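Local coordinates for protein-L-isoaspartate O-methyltransferase beta-aspartate methyltransferase (PDB 2PBF) that probably methylates L-isoaspartyl residues in damaged proteins as a step of their repair, using S-adenosylmethionine as the methyl donor and leaving S-adenosylhomocysteine, at residues 174-179 against 189-194; 198-203 against 216-221. All coordinates share one frame; numbering follows the deposited sequence.

Interaction 1 of 2, residues 174-179 against 189-194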
ATOM      1  N   GLU A 174       0.507  12.139  13.703  1.00 43.22           N
ATOM      2  CA  GLU A 174      -0.485  11.469  14.563  1.00 43.83           C
ATOM      3  C   GLU A 174      -1.532  10.759  13.696  1.00 43.59           C
ATOM      4  O   GLU A 174      -1.646  11.055  12.505  1.00 43.85           O
ATOM      5  CB  GLU A 174      -1.141  12.448  15.562  1.00 43.92           C
ATOM      6  CG  GLU A 174      -2.136  13.449  14.961  1.00 46.84           C
ATOM      7  CD  GLU A 174      -1.470  14.673  14.350  1.00 50.73           C
ATOM      8  OE1 GLU A 174      -0.668  15.344  15.046  1.00 52.80           O
ATOM      9  OE2 GLU A 174      -1.760  14.977  13.170  1.00 52.37           O
ATOM     10  N   LEU A 175      -2.279   9.831  14.308  1.00 43.73           N
ATOM     11  CA  LEU A 175      -3.272   8.978  13.639  1.00 43.96           C
ATOM     12  C   LEU A 175      -4.391   9.788  13.010  1.00 44.20           C
ATOM     13  O   LEU A 175      -5.244  10.304  13.732  1.00 44.74           O
ATOM     14  CB  LEU A 175      -3.895   8.007  14.651  1.00 43.52           C
ATOM     15  CG  LEU A 175      -4.534   6.673  14.228  1.00 43.88           C
ATOM     16  CD1 LEU A 175      -5.808   6.464  14.991  1.00 40.52           C
ATOM     17  CD2 LEU A 175      -4.795   6.541  12.716  1.00 44.13           C
ATOM     18  N   PRO A 176      -4.417   9.889  11.666  1.00 44.42           N
ATOM     19  CA  PRO A 176      -5.422  10.781  11.107  1.00 44.43           C
ATOM     20  C   PRO A 176      -6.815  10.185  11.287  1.00 44.40           C
ATOM     21  O   PRO A 176      -7.035   9.018  10.990  1.00 44.22           O
ATOM     22  CB  PRO A 176      -5.027  10.884   9.627  1.00 44.50           C
ATOM     23  CG  PRO A 176      -3.615  10.297   9.549  1.00 44.20           C
ATOM     24  CD  PRO A 176      -3.614   9.252  10.608  1.00 44.14           C
ATOM     25  N   GLU A 177      -7.732  10.987  11.808  1.00 44.65           N
ATOM     26  CA  GLU A 177      -9.071  10.512  12.176  1.00 45.04           C
ATOM     27  C   GLU A 177      -9.918  10.081  10.965  1.00 44.01           C
ATOM     28  O   GLU A 177     -10.713   9.143  11.068  1.00 44.36           O
ATOM     29  CB  GLU A 177      -9.774  11.568  13.047  1.00 45.78           C
ATOM     30  CG  GLU A 177     -10.994  11.088  13.831  1.00 48.93           C
ATOM     31  CD  GLU A 177     -10.773   9.782  14.602  1.00 53.62           C
ATOM     32  OE1 GLU A 177      -9.612   9.470  14.973  1.00 55.25           O
ATOM     33  OE2 GLU A 177     -11.779   9.063  14.829  1.00 55.59           O
ATOM     34  N   ILE A 178      -9.724  10.743   9.825  1.00 42.92           N
ATOM     35  CA  ILE A 178     -10.284  10.271   8.550  1.00 42.30           C
ATOM     36  C   ILE A 178      -9.999   8.791   8.274  1.00 41.63           C
ATOM     37  O   ILE A 178     -10.905   8.038   7.888  1.00 41.47           O
ATOM     38  CB  ILE A 178      -9.827  11.112   7.323  1.00 42.29           C
ATOM     39  CG1 ILE A 178     -10.437  10.517   6.061  1.00 43.26           C
ATOM     40  CG2 ILE A 178      -8.294  11.195   7.206  1.00 42.25           C
ATOM     41  CD1 ILE A 178     -10.483  11.445   4.895  1.00 42.48           C
ATOM     42  N   LEU A 179      -8.747   8.372   8.461  1.00 40.08           N
ATOM     43  CA  LEU A 179      -8.401   6.981   8.215  1.00 38.98           C
ATOM     44  C   LEU A 179      -9.180   6.094   9.173  1.00 38.81           C
ATOM     45  O   LEU A 179      -9.658   5.035   8.782  1.00 38.62           O
ATOM     46  CB  LEU A 179      -6.879   6.744   8.233  1.00 37.73           C
ATOM     47  CG  LEU A 179      -6.088   7.528   7.160  1.00 36.73           C
ATOM     48  CD1 LEU A 179      -4.596   7.404   7.303  1.00 35.20           C
ATOM     49  CD2 LEU A 179      -6.485   7.147   5.757  1.00 34.34           C
ATOM     50  N   LEU A 189      -5.933  -1.313   9.480  1.00 32.73           N
ATOM     51  CA  LEU A 189      -5.189  -0.138   9.010  1.00 32.46           C
ATOM     52  C   LEU A 189      -3.762  -0.318   9.502  1.00 31.64           C
ATOM     53  O   LEU A 189      -3.534  -0.546  10.694  1.00 32.09           O
ATOM     54  CB  LEU A 189      -5.750   1.138   9.642  1.00 32.11           C
ATOM     55  CG  LEU A 189      -5.720   2.600   9.151  1.00 33.49           C
ATOM     56  CD1 LEU A 189      -6.162   3.495  10.341  1.00 33.75           C
ATOM     57  CD2 LEU A 189      -4.417   3.126   8.564  1.00 31.01           C
ATOM     58  N   ILE A 190      -2.828  -0.250   8.569  1.00 30.24           N
ATOM     59  CA  ILE A 190      -1.388  -0.323   8.819  1.00 29.93           C
ATOM     60  C   ILE A 190      -0.806   1.059   8.547  1.00 29.72           C
ATOM     61  O   ILE A 190      -0.931   1.589   7.454  1.00 28.87           O
ATOM     62  CB  ILE A 190      -0.721  -1.369   7.873  1.00 29.76           C
ATOM     63  CG1 ILE A 190      -1.165  -2.791   8.225  1.00 29.53           C
ATOM     64  CG2 ILE A 190       0.826  -1.221   7.831  1.00 31.73           C
ATOM     65  CD1 ILE A 190      -0.753  -3.245   9.613  1.00 34.92           C
ATOM     66  N   ILE A 191      -0.179   1.649   9.553  1.00 30.16           N
ATOM     67  CA  ILE A 191       0.269   3.021   9.425  1.00 31.02           C
ATOM     68  C   ILE A 191       1.459   3.324  10.335  1.00 30.54           C
ATOM     69  O   ILE A 191       1.454   2.933  11.491  1.00 30.43           O
ATOM     70  CB  ILE A 191      -0.916   4.017   9.716  1.00 30.47           C
ATOM     71  CG1 ILE A 191      -0.438   5.465   9.692  1.00 30.45           C
ATOM     72  CG2 ILE A 191      -1.659   3.646  11.030  1.00 32.49           C
ATOM     73  CD1 ILE A 191      -1.580   6.489   9.736  1.00 30.81           C
ATOM     74  N   PRO A 192       2.493   4.009   9.803  1.00 30.86           N
ATOM     75  CA  PRO A 192       3.539   4.491  10.725  1.00 30.88           C
ATOM     76  C   PRO A 192       3.097   5.787  11.411  1.00 31.80           C
ATOM     77  O   PRO A 192       2.620   6.691  10.745  1.00 31.46           O
ATOM     78  CB  PRO A 192       4.737   4.746   9.802  1.00 30.11           C
ATOM     79  CG  PRO A 192       4.313   4.175   8.412  1.00 29.49           C
ATOM     80  CD  PRO A 192       2.820   4.348   8.404  1.00 30.51           C
ATOM     81  N   ILE A 193       3.253   5.864  12.731  1.00 33.49           N
ATOM     82  CA  ILE A 193       2.976   7.107  13.479  1.00 35.85           C
ATOM     83  C   ILE A 193       4.229   7.541  14.270  1.00 36.93           C
ATOM     84  O   ILE A 193       4.828   6.718  14.969  1.00 37.85           O
ATOM     85  CB  ILE A 193       1.711   6.968  14.375  1.00 36.21           C
ATOM     86  CG1 ILE A 193       0.481   6.590  13.514  1.00 36.84           C
ATOM     87  CG2 ILE A 193       1.431   8.275  15.182  1.00 35.54           C
ATOM     88  CD1 ILE A 193      -0.604   5.853  14.238  1.00 37.98           C
ATOM     89  N   GLU A 194       4.653   8.793  14.103  1.00 38.56           N
ATOM     90  CA  GLU A 194       5.737   9.370  14.922  1.00 40.76           C
ATOM     91  C   GLU A 194       5.373   9.292  16.406  1.00 41.16           C
ATOM     92  O   GLU A 194       4.427   9.942  16.887  1.00 42.35           O
ATOM     93  CB  GLU A 194       5.997  10.837  14.618  1.00 40.75           C
ATOM     94  CG  GLU A 194       6.234  11.265  13.194  1.00 42.52           C
ATOM     95  CD  GLU A 194       6.315  12.806  13.074  1.00 43.39           C
ATOM     96  OE1 GLU A 194       6.298  13.509  14.123  1.00 46.41           O
ATOM     97  OE2 GLU A 194       6.412  13.319  11.937  1.00 46.37           O
TER
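E174 meets I193 through its backbone, CA lying 3.8 Å from I193 CG2, while its side chain turns off this strand and OE2 forms a salt bridge with K226. The contact itself is apolar. I191 reaches out fully extended (chi1 176°, chi2 170°), and its CD1 meets P176 CD tip to tip at 3.5 Å, the closest approach between the two segments. The same methyl lies 4.0 Å from L179 CD1, so one atom of the strand touches both the N-cap residue and the first turn of the helix. In the chain, helix 177-182 links strand 163-168 to strand 187-195, its parallel neighbour, which makes this the beta-alpha-beta crossover of a Rossmann-like methyltransferase sheet. L189, two residues before I191 and on the same face, places CD1 3.9 Å from L179 CB and 4.1 Å from L175 CD2, filling the angle between two leucines. Farther along the strand, the side chains of I193 and L175 cross obliquely, I193 CD1 lying 4.0 Å from L175 CB. With chi1 at -58°, CG2 of I193 stands anti to that residue's backbone N, and this branch meets E174. V168 of strand 163-168 also touches L179, L189 and I191, and I204 of strand 198-205 touches L175 and I191. The P176 side chain lies about 8 Å from the bound S-adenosyl-L-homocysteine.

Interaction 2 of 2, residues 198-203 against 216-221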
ATOM      1  N   THR A 198      10.844   7.840  17.390  1.00 33.98           N
ATOM      2  CA  THR A 198      10.784   6.861  16.327  1.00 33.83           C
ATOM      3  C   THR A 198       9.524   7.030  15.475  1.00 33.29           C
ATOM      4  O   THR A 198       8.636   7.826  15.814  1.00 32.94           O
ATOM      5  CB  THR A 198      10.925   5.408  16.860  1.00 33.69           C
ATOM      6  OG1 THR A 198       9.745   5.027  17.567  1.00 34.80           O
ATOM      7  CG2 THR A 198      12.123   5.284  17.782  1.00 32.93           C
ATOM      8  N   GLN A 199       9.500   6.365  14.317  1.00 32.76           N
ATOM      9  CA  GLN A 199       8.241   6.113  13.619  1.00 32.36           C
ATOM     10  C   GLN A 199       7.856   4.688  13.973  1.00 31.90           C
ATOM     11  O   GLN A 199       8.680   3.786  13.880  1.00 31.86           O
ATOM     12  CB  GLN A 199       8.382   6.308  12.111  1.00 32.36           C
ATOM     13  CG  GLN A 199       8.742   7.743  11.714  1.00 32.57           C
ATOM     14  CD  GLN A 199       9.252   7.880  10.289  1.00 33.40           C
ATOM     15  OE1 GLN A 199       9.753   6.931   9.692  1.00 35.54           O
ATOM     16  NE2 GLN A 199       9.134   9.082   9.742  1.00 36.05           N
ATOM     17  N   VAL A 200       6.624   4.512  14.431  1.00 32.15           N
ATOM     18  CA  VAL A 200       6.136   3.223  14.903  1.00 32.91           C
ATOM     19  C   VAL A 200       5.019   2.702  14.011  1.00 32.46           C
ATOM     20  O   VAL A 200       3.973   3.337  13.863  1.00 32.41           O
ATOM     21  CB  VAL A 200       5.637   3.270  16.393  1.00 33.22           C
ATOM     22  CG1 VAL A 200       5.277   1.868  16.873  1.00 34.87           C
ATOM     23  CG2 VAL A 200       6.701   3.860  17.323  1.00 32.89           C
ATOM     24  N   LEU A 201       5.239   1.527  13.444  1.00 32.92           N
ATOM     25  CA  LEU A 201       4.224   0.900  12.619  1.00 33.68           C
ATOM     26  C   LEU A 201       3.118   0.326  13.484  1.00 34.24           C
ATOM     27  O   LEU A 201       3.376  -0.542  14.313  1.00 34.97           O
ATOM     28  CB  LEU A 201       4.823  -0.197  11.719  1.00 33.61           C
ATOM     29  CG  LEU A 201       3.934  -0.677  10.561  1.00 31.92           C
ATOM     30  CD1 LEU A 201       3.927   0.336   9.416  1.00 28.42           C
ATOM     31  CD2 LEU A 201       4.444  -2.015  10.091  1.00 31.40           C
ATOM     32  N   TYR A 202       1.898   0.813  13.253  1.00 34.64           N
ATOM     33  CA  TYR A 202       0.699   0.429  13.990  1.00 35.78           C
ATOM     34  C   TYR A 202      -0.265  -0.388  13.147  1.00 36.12           C
ATOM     35  O   TYR A 202      -0.488  -0.098  11.974  1.00 36.21           O
ATOM     36  CB  TYR A 202      -0.042   1.679  14.501  1.00 36.29           C
ATOM     37  CG  TYR A 202       0.428   2.149  15.845  1.00 36.98           C
ATOM     38  CD1 TYR A 202       1.516   3.007  15.967  1.00 35.60           C
ATOM     39  CD2 TYR A 202      -0.209   1.710  17.009  1.00 39.93           C
ATOM     40  CE1 TYR A 202       1.956   3.425  17.203  1.00 39.00           C
ATOM     41  CE2 TYR A 202       0.213   2.110  18.256  1.00 39.70           C
ATOM     42  CZ  TYR A 202       1.295   2.967  18.359  1.00 40.65           C
ATOM     43  OH  TYR A 202       1.699   3.365  19.618  1.00 40.66           O
ATOM     44  N   GLU A 203      -0.832  -1.413  13.752  1.00 36.64           N
ATOM     45  CA  GLU A 203      -1.986  -2.091  13.183  1.00 37.94           C
ATOM     46  C   GLU A 203      -3.255  -1.736  13.974  1.00 38.68           C
ATOM     47  O   GLU A 203      -3.414  -2.103  15.146  1.00 38.72           O
ATOM     48  CB  GLU A 203      -1.762  -3.597  13.133  1.00 37.87           C
ATOM     49  CG  GLU A 203      -2.940  -4.365  12.580  1.00 39.19           C
ATOM     50  CD  GLU A 203      -2.665  -5.840  12.547  1.00 42.62           C
ATOM     51  OE1 GLU A 203      -1.724  -6.256  11.827  1.00 42.59           O
ATOM     52  OE2 GLU A 203      -3.388  -6.580  13.253  1.00 43.86           O
ATOM     53  N   LEU A 216       3.435  -2.166  16.651  1.00 43.51           N
ATOM     54  CA  LEU A 216       4.188  -3.281  16.056  1.00 42.66           C
ATOM     55  C   LEU A 216       5.680  -3.164  16.316  1.00 42.56           C
ATOM     56  O   LEU A 216       6.201  -3.819  17.208  1.00 43.00           O
ATOM     57  CB  LEU A 216       3.874  -3.460  14.557  1.00 41.72           C
ATOM     58  CG  LEU A 216       2.444  -3.936  14.218  1.00 40.85           C
ATOM     59  CD1 LEU A 216       2.291  -4.159  12.724  1.00 36.97           C
ATOM     60  CD2 LEU A 216       2.021  -5.200  14.998  1.00 37.72           C
ATOM     61  N   PHE A 217       6.363  -2.332  15.542  1.00 42.11           N
ATOM     62  CA  PHE A 217       7.777  -2.045  15.773  1.00 41.28           C
ATOM     63  C   PHE A 217       8.192  -0.757  15.061  1.00 39.99           C
ATOM     64  O   PHE A 217       7.421  -0.188  14.280  1.00 38.77           O
ATOM     65  CB  PHE A 217       8.639  -3.220  15.309  1.00 42.05           C
ATOM     66  CG  PHE A 217       8.235  -3.766  13.986  1.00 43.24           C
ATOM     67  CD1 PHE A 217       8.461  -3.039  12.822  1.00 43.81           C
ATOM     68  CD2 PHE A 217       7.618  -5.006  13.895  1.00 46.48           C
ATOM     69  CE1 PHE A 217       8.086  -3.532  11.602  1.00 44.43           C
ATOM     70  CE2 PHE A 217       7.229  -5.512  12.666  1.00 45.76           C
ATOM     71  CZ  PHE A 217       7.462  -4.769  11.522  1.00 45.53           C
ATOM     72  N   ASP A 218       9.421  -0.315  15.339  1.00 39.09           N
ATOM     73  CA  ASP A 218       9.963   0.893  14.768  1.00 38.09           C
ATOM     74  C   ASP A 218      10.270   0.711  13.282  1.00 37.30           C
ATOM     75  O   ASP A 218      10.718  -0.351  12.856  1.00 36.88           O
ATOM     76  CB  ASP A 218      11.198   1.337  15.542  1.00 38.36           C
ATOM     77  CG  ASP A 218      10.903   1.570  17.009  1.00 40.72           C
ATOM     78  OD1 ASP A 218       9.831   2.151  17.302  1.00 42.15           O
ATOM     79  OD2 ASP A 218      11.725   1.152  17.864  1.00 43.39           O
ATOM     80  N   VAL A 219      10.008   1.762  12.509  1.00 36.01           N
ATOM     81  CA  VAL A 219      10.160   1.727  11.061  1.00 35.64           C
ATOM     82  C   VAL A 219      10.729   3.047  10.563  1.00 35.45           C
ATOM     83  O   VAL A 219      10.846   4.001  11.321  1.00 35.24           O
ATOM     84  CB  VAL A 219       8.807   1.426  10.326  1.00 35.67           C
ATOM     85  CG1 VAL A 219       8.429  -0.040  10.439  1.00 35.70           C
ATOM     86  CG2 VAL A 219       7.666   2.317  10.819  1.00 34.54           C
ATOM     87  N   CYS A 220      11.104   3.084   9.287  1.00 35.64           N
ATOM     88  CA  CYS A 220      11.572   4.293   8.624  1.00 35.11           C
ATOM     89  C   CYS A 220      10.780   4.514   7.316  1.00 36.27           C
ATOM     90  O   CYS A 220      10.917   3.755   6.345  1.00 36.36           O
ATOM     91  CB  CYS A 220      13.082   4.196   8.357  1.00 35.18           C
ATOM     92  SG  CYS A 220      14.062   4.021   9.888  1.00 34.57           S
ATOM     93  N   PHE A 221       9.932   5.543   7.316  1.00 36.26           N
ATOM     94  CA  PHE A 221       9.105   5.882   6.172  1.00 36.65           C
ATOM     95  C   PHE A 221       9.261   7.348   5.833  1.00 36.43           C
ATOM     96  O   PHE A 221       9.587   8.142   6.697  1.00 36.75           O
ATOM     97  CB  PHE A 221       7.641   5.628   6.491  1.00 36.45           C
ATOM     98  CG  PHE A 221       7.214   4.198   6.348  1.00 37.45           C
ATOM     99  CD1 PHE A 221       6.494   3.781   5.217  1.00 38.03           C
ATOM    100  CD2 PHE A 221       7.485   3.274   7.347  1.00 36.39           C
ATOM    101  CE1 PHE A 221       6.079   2.477   5.075  1.00 38.03           C
ATOM    102  CE2 PHE A 221       7.076   1.958   7.222  1.00 36.66           C
ATOM    103  CZ  PHE A 221       6.365   1.551   6.096  1.00 38.27           C
TER
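An antiparallel hairpin pairing joins strands 198-205 and 212-219 at one margin of the mixed seven-stranded sheet; the axes of residues 198-203 and 216-219 approach to 4.4 Å, with their N-to-C directions 144° apart. The order, with the last strand outermost instead of inserted beside 187-195, agrees with the arrangement known for isoaspartyl methyltransferases within the Rossmann-like class. Three backbone bonds hold the pair: V219 N to Q199 O (2.8 Å), L201 N to F217 O (2.9 Å) and L216 N to L201 O. V200 and D218 face each other as a non-hydrogen-bonded pair. Beside them T198 OG1 donates to D218 OD1 at 2.9 Å, coming from well above the carboxylate plane. On the other face L201 is the hub. Its CB packs on V219 CG1, while CD2 reaches L216 CD1 and the F217 ring obliquely, and CD1 approaches the F221 ring. L69 of helix 64-74 covers L201 and F217. Farther along, the side-chain amide of Q199 reaches F221, carried on an extended chain (chi2 164°). OE1 accepts F221 N at 2.8 Å in an almost straight bond (174°), and NE2 gives a longer, bent one to F221 O (3.2 Å). The C=O and N-H of the side-chain amide thus stand in for the backbone C=O and N-H of a residue paired with F221. With both backbone polar atoms of F221 engaged, its main chain is probably restrained, and its side chain lies about 6 Å from S-adenosyl-L-homocysteine, consistent with a part in shaping that pocket.

From the N terminus, interaction 1 comes first: residues 174-179 enter helix 177-182, and the chain returns as strand 187-195, closing a short helix-to-strand loop. Interaction 2 begins only after that strand ends, as residues 198-203 turn back and meet 216-221 after a 12-residue connection. The two loops therefore lie in series, neither nested nor crossed. They are joined within the sheet, where strand 187-195 pairs antiparallel with 198-205 through the probable bonds I191 O to Y202 N and I193 N to V200 O. P192 also packs on F221. Together they connect the crossover helix, across three successive strands, to the sheet's margin.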